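Local coordinates for protein putative NADPH:quinone oxidoreductase (Ralstonia eutropha, PDB 3IUP) that probably reduces quinones with NADPH, which it binds, as a member of the medium-chain alcohol dehydrogenase-like family, at residues A[162-167]-A[186-191]; A[242-247]-A[259-264]; A[112-117]-A[136-141]; A[20-25]-A[350-355]. All coordinates share one frame; numbering follows the deposited sequence.

Contact 1: residues A[162-167]-A[186-191]; sequences GMVETM and QMLNQI
Helix segments 162-167 and 186-191 pass each other at 54°, with their axes 11.1 Å apart at closest approach, and Met163 and Leu188 are nearest in the backbone at 8.4 Å between CA atoms. That spacing is bridged by apolar side chains alone. Leu188 is the shared partner and uses one methyl for each neighbour. Its CD2 touches SE of Met163, a selenomethionine, at 3.8 Å. Its CD1 touches CG2 of Val164, also at 3.8 Å. The extended chain of Met163 crosses Leu188 at about a right angle and touches it through selenium. With CG1 of Val164 anti to the backbone N (chi1 175°), CG2 lies anti to the carbonyl carbon. There it serves two residues, because CG2 of Ile191 lies 4.2 Å from it. Both helices belong to the Rossmann-type nucleotide-binding domain, and helix 183-195 follows strand 175-177 of its parallel sheet. Met163 and Leu188 both pack on His177 of that strand. The Met163 side chain lies about 6 Å from the bound NADPH. Within helix 155-169, Gly162 O accepts two bonds, from Thr166 N and from Thr166 OG1 at 2.8 Å. The two donors come from opposite faces of the carbonyl plane. Thr166 OG1 is also hydrogen-bonded to Trp309 NE1.

Contact 2: residues A[242-247]-A[259-264]; sequences TIAFDA and TCMEAA
Met261, a selenomethionine on helix 253-266, meets Thr242, Ile243 and Ala244 of segment 242-247, and the contact is van der Waals throughout. Its chain is extended beyond CG (chi2 177°), which carries the terminal methyl across to the strand. CE rests against the peptide link between the first two residues, 3.5 Å from Thr242 C and 3.6 Å from Ile243 N. The same methyl is 4.1 Å from CB of Ala244, the one apolar side-chain pair here. SE lies beside the same backbone, 3.8 Å from Thr242 O. No hydrogen bond crosses between the segments.

The polar groups look to other partners. Backbone bonds tie Ile243 and Phe245 to Val176 on one side, and Thr242 and Ala244 to Gln282 on the other. Thr242 OG1 bonds to His172 ND1, and Glu262 forms a salt bridge with Lys281. Further along, Asp246 accepts from Gly249 N and is bonded to Thr178 OG1, next to Ala247, which touches NADPH.

Strand 243-249, helix 253-266 and strand 281-285 form a beta-alpha-beta unit of the Rossmann type. Across this contact the helix is seated on the sheet by shape and dispersion, without directional bonds, while the strand's peptide groups are engaged within the sheet.

Contact 3: residues A[112-117]-A[136-141]; sequences QALMGK and DQCLVL
Segment 112-117 is a pair of overlapping turns facing the short strand 138-140, and the backbones come nearest at Lys117 and Val140, 7.0 Å between CA atoms. A type I turn runs from Gln112 to Met115, closed by Met115 N to Gln112 O at 3.0 Å. A type II turn follows from Leu114 to Lys117, closed by Lys117 N to Leu114 O at 2.9 Å. Gly116 takes its third position, where a positive phi of 78° suits glycine. Leu114, common to both turns, carries most of the contact. Its CG is anti to the carbonyl carbon (chi1 -63°), and from there the two methyls divide between two residues of the strand. CD1 lies 3.8 Å from CB of Cys138, with SG of Cys138 close behind. CD2 presses on CG2 of Val140 at 3.4 Å, tighter than usual for two carbons. The turns belong to the GroES-like domain of the alcohol dehydrogenase family. They lead straight into strand 118-121, which pairs antiparallel with 138-140 through backbone bonds such as Leu139 with Ala120. Cys138 and Val140 turn to the Leu114 side of the strand, and the intervening Leu139 turns away to pack on Phe154. Leu114 and Cys138 also share Val35 of strand 34-43 as a neighbour, so the inner end of this patch joins the sheet. Towards the surface, CD of Lys117 passes 4.0 Å from CG1 of Val140. The lysine chain bends at chi2 (-112°), and its amino end leads away from the strand.

Contact 4: residues A[20-25]-A[350-355]; sequences LSLDSI and EVLDLD
Asp353 OD1 accepts from Asp355 N at 2.7 Å, just beyond Leu352, the residue that reaches strand 17-26. The N-H...O angle is 136°, so the bond is short but bent, although the oxygen is met nearly along its C-O bond. It makes Asp353 the N-cap of helix 354-360. Before the cap, Asp353 N bonds back to Glu350 O at 3.1 Å, and Leu352 lies within the turn so closed. Its CG is anti to the carbonyl carbon (chi1 -60°), and the two methyls fork over the strand. CD2 meets Leu20, 3.6 Å from its CB and 3.8 Å from its CD1. CD1 lies over the backbone of the next residue, 3.7 Å from Ser21 N. It also approaches CD2 of Leu22, more loosely at 4.3 Å. The Leu20 and Leu352 side chains cross obliquely, and no hydrogen bond joins the two segments. The contact is thus one leucine laid across three consecutive residues of a strand. Ser21 turns its own CB to the far side, so only its backbone takes part.

Strand 17-26 lies between strands 4-12 and 70-75 in an antiparallel sheet. Leu352 also packs on Pro70 and Val72, and Leu354 continues the packing on to Ala61 and Ala63 of strand 61-65. Leu20 in turn meets Leu52 and Phe53 of helix 46-53.

Contacts 1 and 2 lie together; contacts 3 and 4 lie apart from them and from each other. The first two belong to the nucleotide-binding domain: contact 1 joins two helices that pack on its parallel sheet, and contact 2 joins a strand of that sheet to a helix. Their centres are 16 Å apart, and they touch where Met163 and Thr166 pack on Phe245 and Met167 on Ile243. Contact 3 is in the GroES-like domain and contact 4 on a separate antiparallel sheet. The centre of contact 2 is about 41 Å from the centres of both. Contacts 3, 1 and 2 follow in that order, nested within the loop closed by contact 4. Residues 350-355 thus return after the NADPH-binding domain to pack near the N terminus.

Contact 1: residues A[162-167]-A[186-191]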
loop_
_atom_site.group_PDB
_atom_site.type_symbol
_atom_site.label_atom_id
_atom_site.label_comp_id
_atom_site.label_asym_id
_atom_site.label_seq_id
_atom_site.Cartn_x
_atom_site.Cartn_y
_atom_site.Cartn_z
ATOM N N GLY A 162 7.712 -11.754 -13.899
ATOM C CA GLY A 162 6.909 -11.715 -12.707
ATOM C C GLY A 162 5.965 -10.546 -12.591
ATOM O O GLY A 162 4.912 -10.651 -11.971
HETATM N N MSE A 163 6.341 -9.423 -13.183
HETATM C CA MSE A 163 5.408 -8.266 -13.268
HETATM C C MSE A 163 4.186 -8.641 -14.080
HETATM O O MSE A 163 3.075 -8.349 -13.677
HETATM C CB MSE A 163 6.119 -7.061 -13.898
HETATM C CG MSE A 163 7.165 -6.592 -13.039
HETATM SE SE MSE A 163 8.060 -5.084 -13.976
HETATM C CE MSE A 163 9.142 -4.652 -12.585
ATOM N N VAL A 164 4.395 -9.263 -15.233
ATOM C CA VAL A 164 3.290 -9.718 -16.058
ATOM C C VAL A 164 2.459 -10.812 -15.358
ATOM O O VAL A 164 1.214 -10.760 -15.334
ATOM C CB VAL A 164 3.749 -10.155 -17.435
ATOM C CG1 VAL A 164 2.572 -10.743 -18.225
ATOM C CG2 VAL A 164 4.391 -8.949 -18.154
ATOM N N GLU A 165 3.158 -11.726 -14.712
ATOM C CA GLU A 165 2.485 -12.762 -13.905
ATOM C C GLU A 165 1.615 -12.183 -12.773
ATOM O O GLU A 165 0.469 -12.573 -12.615
ATOM C CB GLU A 165 3.507 -13.747 -13.359
ATOM C CG GLU A 165 2.856 -15.039 -12.782
ATOM C CD GLU A 165 2.666 -16.111 -13.864
ATOM O OE1 GLU A 165 2.874 -15.841 -15.057
ATOM O OE2 GLU A 165 2.292 -17.238 -13.494
ATOM N N THR A 166 2.163 -11.259 -12.001
ATOM C CA THR A 166 1.451 -10.560 -10.977
ATOM C C THR A 166 0.255 -9.785 -11.504
ATOM O O THR A 166 -0.781 -9.856 -10.914
ATOM C CB THR A 166 2.377 -9.568 -10.210
ATOM O OG1 THR A 166 3.481 -10.280 -9.617
ATOM C CG2 THR A 166 1.646 -8.878 -9.096
HETATM N N MSE A 167 0.429 -9.044 -12.597
HETATM C CA MSE A 167 -0.671 -8.374 -13.270
HETATM C C MSE A 167 -1.869 -9.323 -13.486
HETATM O O MSE A 167 -3.030 -9.034 -13.101
HETATM C CB MSE A 167 -0.166 -7.878 -14.622
HETATM C CG MSE A 167 -1.164 -7.159 -15.469
HETATM SE SE MSE A 167 -0.503 -6.920 -17.307
HETATM C CE MSE A 167 -0.928 -8.681 -17.943
ATOM N N GLN A 186 13.742 -2.413 -20.486
ATOM C CA GLN A 186 13.886 -2.740 -21.882
ATOM C C GLN A 186 13.388 -4.171 -22.154
ATOM O O GLN A 186 12.758 -4.393 -23.161
ATOM C CB GLN A 186 15.324 -2.535 -22.362
ATOM C CG GLN A 186 15.745 -1.097 -22.312
ATOM C CD GLN A 186 17.209 -0.868 -22.621
ATOM O OE1 GLN A 186 17.667 -1.302 -23.651
ATOM N NE2 GLN A 186 17.948 -0.151 -21.728
HETATM N N MSE A 187 13.638 -5.097 -21.217
HETATM C CA MSE A 187 13.150 -6.455 -21.351
HETATM C C MSE A 187 11.669 -6.482 -21.247
HETATM O O MSE A 187 11.030 -7.168 -22.013
HETATM C CB MSE A 187 13.744 -7.413 -20.283
HETATM C CG MSE A 187 15.167 -7.496 -20.301
HETATM SE SE MSE A 187 15.651 -8.657 -18.800
HETATM C CE MSE A 187 17.572 -8.516 -19.106
ATOM N N LEU A 188 11.110 -5.765 -20.269
ATOM C CA LEU A 188 9.669 -5.781 -20.078
ATOM C C LEU A 188 8.940 -5.275 -21.312
ATOM O O LEU A 188 7.951 -5.843 -21.768
ATOM C CB LEU A 188 9.292 -4.983 -18.832
ATOM C CG LEU A 188 7.772 -4.884 -18.654
ATOM C CD1 LEU A 188 7.161 -6.298 -18.332
ATOM C CD2 LEU A 188 7.494 -3.835 -17.534
ATOM N N ASN A 189 9.473 -4.216 -21.904
ATOM C CA ASN A 189 8.873 -3.694 -23.120
ATOM C C ASN A 189 8.908 -4.746 -24.243
ATOM O O ASN A 189 7.938 -4.920 -24.944
ATOM C CB ASN A 189 9.577 -2.428 -23.553
ATOM C CG ASN A 189 8.984 -1.858 -24.814
ATOM O OD1 ASN A 189 7.811 -1.492 -24.838
ATOM N ND2 ASN A 189 9.799 -1.762 -25.859
ATOM N N GLN A 190 10.007 -5.486 -24.390
ATOM C CA GLN A 190 10.045 -6.554 -25.400
ATOM C C GLN A 190 9.033 -7.700 -25.136
ATOM O O GLN A 190 8.435 -8.246 -26.060
ATOM C CB GLN A 190 11.461 -7.112 -25.583
ATOM C CG GLN A 190 12.501 -6.100 -26.185
ATOM C CD GLN A 190 11.976 -5.444 -27.458
ATOM O OE1 GLN A 190 11.496 -6.140 -28.341
ATOM N NE2 GLN A 190 11.993 -4.121 -27.522
ATOM N N ILE A 191 8.891 -8.075 -23.871
ATOM C CA ILE A 191 7.899 -9.089 -23.482
ATOM C C ILE A 191 6.515 -8.630 -23.899
ATOM O O ILE A 191 5.749 -9.359 -24.510
ATOM C CB ILE A 191 7.924 -9.344 -21.940
ATOM C CG1 ILE A 191 9.179 -10.061 -21.516
ATOM C CG2 ILE A 191 6.697 -10.133 -21.487
ATOM C CD1 ILE A 191 9.412 -9.944 -19.997
#

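Contact 2: residues A[242-247]-A[259-264]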
loop_
_atom_site.group_PDB
_atom_site.type_symbol
_atom_site.label_atom_id
_atom_site.label_comp_id
_atom_site.label_asym_id
_atom_site.label_seq_id
_atom_site.Cartn_x
_atom_site.Cartn_y
_atom_site.Cartn_z
ATOM N N THR A 242 -3.998 -0.792 -14.624
ATOM C CA THR A 242 -4.381 -0.573 -13.222
ATOM C C THR A 242 -3.395 -1.158 -12.205
ATOM O O THR A 242 -3.652 -1.120 -10.994
ATOM C CB THR A 242 -5.813 -1.061 -12.963
ATOM O OG1 THR A 242 -5.963 -2.436 -13.305
ATOM C CG2 THR A 242 -6.841 -0.248 -13.798
ATOM N N ILE A 243 -2.275 -1.673 -12.684
ATOM C CA ILE A 243 -1.143 -2.062 -11.836
ATOM C C ILE A 243 0.136 -1.432 -12.345
ATOM O O ILE A 243 0.344 -1.331 -13.567
ATOM C CB ILE A 243 -1.019 -3.625 -11.743
ATOM C CG1 ILE A 243 0.053 -4.045 -10.730
ATOM C CG2 ILE A 243 -0.766 -4.318 -13.101
ATOM C CD1 ILE A 243 0.011 -5.584 -10.399
ATOM N N ALA A 244 0.954 -0.948 -11.422
ATOM C CA ALA A 244 2.222 -0.334 -11.747
ATOM C C ALA A 244 3.312 -0.977 -10.944
ATOM O O ALA A 244 3.125 -1.268 -9.734
ATOM C CB ALA A 244 2.210 1.223 -11.431
ATOM N N PHE A 245 4.483 -1.064 -11.565
ATOM C CA PHE A 245 5.710 -1.394 -10.867
ATOM C C PHE A 245 6.643 -0.214 -10.909
ATOM O O PHE A 245 7.061 0.218 -12.008
ATOM C CB PHE A 245 6.343 -2.615 -11.479
ATOM C CG PHE A 245 5.551 -3.853 -11.244
ATOM C CD1 PHE A 245 4.507 -4.162 -12.049
ATOM C CD2 PHE A 245 5.866 -4.682 -10.155
ATOM C CE1 PHE A 245 3.732 -5.321 -11.776
ATOM C CE2 PHE A 245 5.128 -5.776 -9.887
ATOM C CZ PHE A 245 4.079 -6.103 -10.680
ATOM N N ASP A 246 6.909 0.332 -9.730
ATOM C CA ASP A 246 7.722 1.518 -9.573
ATOM C C ASP A 246 9.108 1.188 -8.995
ATOM O O ASP A 246 9.228 0.722 -7.868
ATOM C CB ASP A 246 7.016 2.504 -8.708
ATOM C CG ASP A 246 7.868 3.735 -8.406
ATOM O OD1 ASP A 246 8.561 4.234 -9.327
ATOM O OD2 ASP A 246 7.811 4.193 -7.264
ATOM N N ALA A 247 10.143 1.501 -9.760
ATOM C CA ALA A 247 11.512 1.253 -9.348
ATOM C C ALA A 247 12.052 2.379 -8.505
ATOM O O ALA A 247 13.101 2.219 -7.859
ATOM C CB ALA A 247 12.420 1.064 -10.596
ATOM N N THR A 259 -3.140 8.646 -9.091
ATOM C CA THR A 259 -4.000 9.773 -9.425
ATOM C C THR A 259 -4.458 9.687 -10.894
ATOM O O THR A 259 -5.651 9.869 -11.213
ATOM C CB THR A 259 -3.270 11.118 -9.096
ATOM O OG1 THR A 259 -2.914 11.141 -7.710
ATOM C CG2 THR A 259 -4.113 12.354 -9.433
ATOM N N CYS A 260 -3.509 9.434 -11.792
ATOM C CA CYS A 260 -3.842 9.371 -13.223
ATOM C C CYS A 260 -4.676 8.156 -13.551
ATOM O O CYS A 260 -5.570 8.222 -14.388
ATOM C CB CYS A 260 -2.587 9.405 -14.087
ATOM S SG CYS A 260 -1.715 10.957 -13.968
HETATM N N MSE A 261 -4.448 7.040 -12.837
HETATM C CA MSE A 261 -5.264 5.847 -13.059
HETATM C C MSE A 261 -6.734 6.161 -12.680
HETATM O O MSE A 261 -7.675 5.743 -13.359
HETATM C CB MSE A 261 -4.774 4.683 -12.200
HETATM C CG MSE A 261 -3.618 3.990 -12.725
HETATM SE SE MSE A 261 -3.020 2.583 -11.498
HETATM C CE MSE A 261 -1.663 1.847 -12.654
ATOM N N GLU A 262 -6.931 6.855 -11.583
ATOM C CA GLU A 262 -8.293 7.142 -11.136
ATOM C C GLU A 262 -8.925 8.138 -12.141
ATOM O O GLU A 262 -10.102 8.002 -12.465
ATOM C CB GLU A 262 -8.291 7.687 -9.726
ATOM C CG GLU A 262 -9.646 7.994 -9.156
ATOM C CD GLU A 262 -10.539 6.786 -8.887
ATOM O OE1 GLU A 262 -10.223 5.615 -9.233
ATOM O OE2 GLU A 262 -11.634 7.043 -8.325
ATOM N N ALA A 263 -8.136 9.105 -12.635
ATOM C CA ALA A 263 -8.647 10.056 -13.656
ATOM C C ALA A 263 -9.103 9.297 -14.885
ATOM O O ALA A 263 -10.164 9.606 -15.457
ATOM C CB ALA A 263 -7.590 11.105 -14.044
ATOM N N ALA A 264 -8.301 8.322 -15.318
ATOM C CA ALA A 264 -8.610 7.500 -16.497
ATOM C C ALA A 264 -9.863 6.649 -16.255
ATOM O O ALA A 264 -10.756 6.556 -17.102
ATOM C CB ALA A 264 -7.417 6.604 -16.874
#

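Contact 3: residues A[112-117]-A[136-141]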
loop_
_atom_site.group_PDB
_atom_site.type_symbol
_atom_site.label_atom_id
_atom_site.label_comp_id
_atom_site.label_asym_id
_atom_site.label_seq_id
_atom_site.Cartn_x
_atom_site.Cartn_y
_atom_site.Cartn_z
ATOM N N GLN A 112 26.980 -34.920 -12.377
ATOM C CA GLN A 112 27.760 -35.379 -13.541
ATOM C C GLN A 112 27.197 -34.836 -14.852
ATOM O O GLN A 112 27.954 -34.499 -15.746
ATOM C CB GLN A 112 27.816 -36.902 -13.582
ATOM C CG GLN A 112 28.691 -37.490 -12.496
ATOM C CD GLN A 112 30.148 -37.222 -12.732
ATOM O OE1 GLN A 112 30.694 -37.655 -13.731
ATOM N NE2 GLN A 112 30.784 -36.474 -11.833
ATOM N N ALA A 113 25.872 -34.710 -14.947
ATOM C CA ALA A 113 25.257 -34.251 -16.207
ATOM C C ALA A 113 25.638 -32.821 -16.528
ATOM O O ALA A 113 25.484 -32.362 -17.657
ATOM C CB ALA A 113 23.719 -34.410 -16.181
ATOM N N LEU A 114 26.118 -32.088 -15.536
ATOM C CA LEU A 114 26.510 -30.708 -15.742
ATOM C C LEU A 114 27.977 -30.545 -16.065
ATOM O O LEU A 114 28.418 -29.453 -16.426
ATOM C CB LEU A 114 26.165 -29.894 -14.486
ATOM C CG LEU A 114 24.670 -29.792 -14.123
ATOM C CD1 LEU A 114 24.578 -28.896 -12.901
ATOM C CD2 LEU A 114 23.775 -29.256 -15.252
HETATM N N MSE A 115 28.773 -31.598 -15.922
HETATM C CA MSE A 115 30.201 -31.450 -16.153
HETATM C C MSE A 115 30.484 -30.794 -17.507
HETATM O O MSE A 115 29.944 -31.197 -18.541
HETATM C CB MSE A 115 30.929 -32.803 -16.109
HETATM C CG MSE A 115 32.429 -32.657 -16.166
HETATM SE SE MSE A 115 33.221 -31.657 -14.713
HETATM C CE MSE A 115 35.071 -32.051 -15.226
ATOM N N GLY A 116 31.303 -29.747 -17.468
ATOM C CA GLY A 116 31.736 -29.060 -18.668
ATOM C C GLY A 116 30.738 -28.122 -19.284
ATOM O O GLY A 116 31.089 -27.413 -20.227
ATOM N N LYS A 117 29.532 -28.046 -18.724
ATOM C CA LYS A 117 28.504 -27.170 -19.242
ATOM C C LYS A 117 28.686 -25.726 -18.777
ATOM O O LYS A 117 29.247 -25.447 -17.724
ATOM C CB LYS A 117 27.135 -27.681 -18.836
ATOM C CG LYS A 117 26.851 -29.121 -19.324
ATOM C CD LYS A 117 25.795 -29.169 -20.344
ATOM C CE LYS A 117 25.438 -30.608 -20.707
ATOM N NZ LYS A 117 26.546 -31.200 -21.471
ATOM N N ASP A 136 21.159 -28.668 -8.396
ATOM C CA ASP A 136 19.776 -28.286 -8.641
ATOM C C ASP A 136 19.566 -26.774 -8.676
ATOM O O ASP A 136 18.462 -26.336 -8.952
ATOM C CB ASP A 136 18.760 -29.027 -7.710
ATOM C CG ASP A 136 18.805 -28.581 -6.227
ATOM O OD1 ASP A 136 19.497 -27.599 -5.844
ATOM O OD2 ASP A 136 18.121 -29.257 -5.420
ATOM N N GLN A 137 20.621 -25.978 -8.465
ATOM C CA GLN A 137 20.518 -24.525 -8.592
ATOM C C GLN A 137 21.127 -23.964 -9.874
ATOM O O GLN A 137 21.258 -22.751 -10.032
ATOM C CB GLN A 137 21.144 -23.827 -7.385
ATOM C CG GLN A 137 20.419 -24.103 -6.049
ATOM C CD GLN A 137 21.086 -23.380 -4.867
ATOM O OE1 GLN A 137 21.693 -22.301 -5.019
ATOM N NE2 GLN A 137 20.992 -23.979 -3.691
ATOM N N CYS A 138 21.546 -24.842 -10.762
ATOM C CA CYS A 138 22.177 -24.459 -12.002
ATOM C C CYS A 138 21.178 -24.475 -13.137
ATOM O O CYS A 138 20.420 -25.422 -13.267
ATOM C CB CYS A 138 23.309 -25.413 -12.330
ATOM S SG CYS A 138 24.642 -25.265 -11.120
ATOM N N LEU A 139 21.173 -23.417 -13.934
ATOM C CA LEU A 139 20.391 -23.350 -15.162
ATOM C C LEU A 139 21.352 -23.580 -16.316
ATOM O O LEU A 139 22.257 -22.773 -16.537
ATOM C CB LEU A 139 19.757 -21.965 -15.294
ATOM C CG LEU A 139 18.756 -21.672 -16.401
ATOM C CD1 LEU A 139 17.595 -22.669 -16.354
ATOM C CD2 LEU A 139 18.264 -20.240 -16.187
ATOM N N VAL A 140 21.153 -24.658 -17.070
ATOM C CA VAL A 140 21.996 -24.945 -18.240
ATOM C C VAL A 140 21.666 -23.977 -19.383
ATOM O O VAL A 140 20.491 -23.818 -19.770
ATOM C CB VAL A 140 21.858 -26.430 -18.719
ATOM C CG1 VAL A 140 22.725 -26.671 -19.941
ATOM C CG2 VAL A 140 22.261 -27.391 -17.602
ATOM N N LEU A 141 22.687 -23.295 -19.892
ATOM C CA LEU A 141 22.485 -22.265 -20.888
ATOM C C LEU A 141 22.377 -22.901 -22.281
ATOM O O LEU A 141 22.939 -23.958 -22.525
ATOM C CB LEU A 141 23.617 -21.229 -20.845
ATOM C CG LEU A 141 23.590 -20.294 -19.613
ATOM C CD1 LEU A 141 24.769 -19.352 -19.674
ATOM C CD2 LEU A 141 22.222 -19.535 -19.488
#

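Contact 4: residues A[20-25]-A[350-355]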
loop_
_atom_site.group_PDB
_atom_site.type_symbol
_atom_site.label_atom_id
_atom_site.label_comp_id
_atom_site.label_asym_id
_atom_site.label_seq_id
_atom_site.Cartn_x
_atom_site.Cartn_y
_atom_site.Cartn_z
ATOM N N LEU A 20 35.914 -3.267 2.115
ATOM C CA LEU A 20 35.759 -4.084 0.936
ATOM C C LEU A 20 37.096 -4.640 0.599
ATOM O O LEU A 20 38.093 -3.906 0.566
ATOM C CB LEU A 20 35.269 -3.255 -0.279
ATOM C CG LEU A 20 33.913 -2.625 -0.102
ATOM C CD1 LEU A 20 33.527 -1.747 -1.311
ATOM C CD2 LEU A 20 32.869 -3.703 0.084
ATOM N N SER A 21 37.146 -5.939 0.299
ATOM C CA SER A 21 38.406 -6.617 0.033
ATOM C C SER A 21 38.189 -7.846 -0.828
ATOM O O SER A 21 37.058 -8.258 -1.021
ATOM C CB SER A 21 39.112 -7.017 1.364
ATOM O OG SER A 21 38.341 -7.976 2.048
ATOM N N LEU A 22 39.277 -8.357 -1.386
ATOM C CA LEU A 22 39.312 -9.644 -2.019
ATOM C C LEU A 22 39.931 -10.643 -1.037
ATOM O O LEU A 22 41.100 -10.497 -0.666
ATOM C CB LEU A 22 40.123 -9.593 -3.318
ATOM C CG LEU A 22 39.662 -8.631 -4.408
ATOM C CD1 LEU A 22 40.483 -8.918 -5.673
ATOM C CD2 LEU A 22 38.117 -8.703 -4.707
ATOM N N ASP A 23 39.163 -11.634 -0.605
ATOM C CA ASP A 23 39.643 -12.622 0.339
ATOM C C ASP A 23 40.149 -13.833 -0.442
ATOM O O ASP A 23 39.641 -14.184 -1.524
ATOM C CB ASP A 23 38.524 -13.077 1.300
ATOM C CG ASP A 23 38.357 -12.173 2.538
ATOM O OD1 ASP A 23 38.667 -10.964 2.471
ATOM O OD2 ASP A 23 37.890 -12.716 3.612
ATOM N N SER A 24 41.132 -14.491 0.137
ATOM C CA SER A 24 41.598 -15.766 -0.366
ATOM C C SER A 24 40.781 -16.809 0.360
ATOM O O SER A 24 40.801 -16.826 1.607
ATOM C CB SER A 24 43.080 -15.958 -0.050
ATOM O OG SER A 24 43.432 -17.308 -0.306
ATOM N N ILE A 25 40.072 -17.630 -0.412
ATOM C CA ILE A 25 39.062 -18.611 0.063
ATOM C C ILE A 25 39.434 -20.004 -0.451
ATOM O O ILE A 25 39.702 -20.163 -1.640
ATOM C CB ILE A 25 37.636 -18.192 -0.491
ATOM C CG1 ILE A 25 37.243 -16.802 0.004
ATOM C CG2 ILE A 25 36.521 -19.144 -0.082
ATOM C CD1 ILE A 25 37.231 -16.685 1.485
ATOM N N GLU A 350 39.097 -4.672 -10.136
ATOM C CA GLU A 350 38.526 -3.423 -10.633
ATOM C C GLU A 350 37.176 -3.024 -10.015
ATOM O O GLU A 350 36.807 -1.855 -10.045
ATOM C CB GLU A 350 38.419 -3.502 -12.170
ATOM C CG GLU A 350 39.738 -3.413 -12.875
ATOM C CD GLU A 350 39.628 -3.617 -14.402
ATOM O OE1 GLU A 350 38.741 -4.356 -14.909
ATOM O OE2 GLU A 350 40.472 -3.027 -15.125
ATOM N N VAL A 351 36.443 -3.979 -9.420
ATOM C CA VAL A 351 35.256 -3.677 -8.667
ATOM C C VAL A 351 35.599 -2.699 -7.536
ATOM O O VAL A 351 34.763 -1.884 -7.154
ATOM C CB VAL A 351 34.601 -4.984 -8.114
ATOM C CG1 VAL A 351 33.365 -4.734 -7.252
ATOM C CG2 VAL A 351 34.315 -5.975 -9.277
ATOM N N LEU A 352 36.797 -2.817 -7.020
ATOM C CA LEU A 352 37.202 -2.009 -5.872
ATOM C C LEU A 352 38.026 -0.796 -6.276
ATOM O O LEU A 352 38.595 -0.142 -5.419
ATOM C CB LEU A 352 37.912 -2.873 -4.824
ATOM C CG LEU A 352 37.028 -4.010 -4.277
ATOM C CD1 LEU A 352 37.770 -4.742 -3.115
ATOM C CD2 LEU A 352 35.636 -3.582 -3.838
ATOM N N ASP A 353 38.078 -0.466 -7.553
ATOM C CA ASP A 353 38.703 0.786 -8.007
ATOM C C ASP A 353 37.706 1.916 -7.836
ATOM O O ASP A 353 36.609 1.856 -8.371
ATOM C CB ASP A 353 39.073 0.623 -9.465
ATOM C CG ASP A 353 39.801 1.833 -10.045
ATOM O OD1 ASP A 353 39.406 2.987 -9.778
ATOM O OD2 ASP A 353 40.779 1.582 -10.779
ATOM N N LEU A 354 38.080 2.977 -7.117
ATOM C CA LEU A 354 37.122 4.054 -6.819
ATOM C C LEU A 354 36.644 4.758 -8.098
ATOM O O LEU A 354 35.514 5.252 -8.172
ATOM C CB LEU A 354 37.728 5.040 -5.826
ATOM C CG LEU A 354 38.015 4.481 -4.430
ATOM C CD1 LEU A 354 38.860 5.460 -3.583
ATOM C CD2 LEU A 354 36.687 4.126 -3.768
ATOM N N ASP A 355 37.494 4.747 -9.119
ATOM C CA ASP A 355 37.153 5.299 -10.448
ATOM C C ASP A 355 36.052 4.498 -11.115
ATOM O O ASP A 355 35.152 5.080 -11.741
ATOM C CB ASP A 355 38.391 5.334 -11.377
ATOM C CG ASP A 355 39.487 6.326 -10.916
ATOM O OD1 ASP A 355 39.205 7.340 -10.226
ATOM O OD2 ASP A 355 40.668 6.076 -11.263
#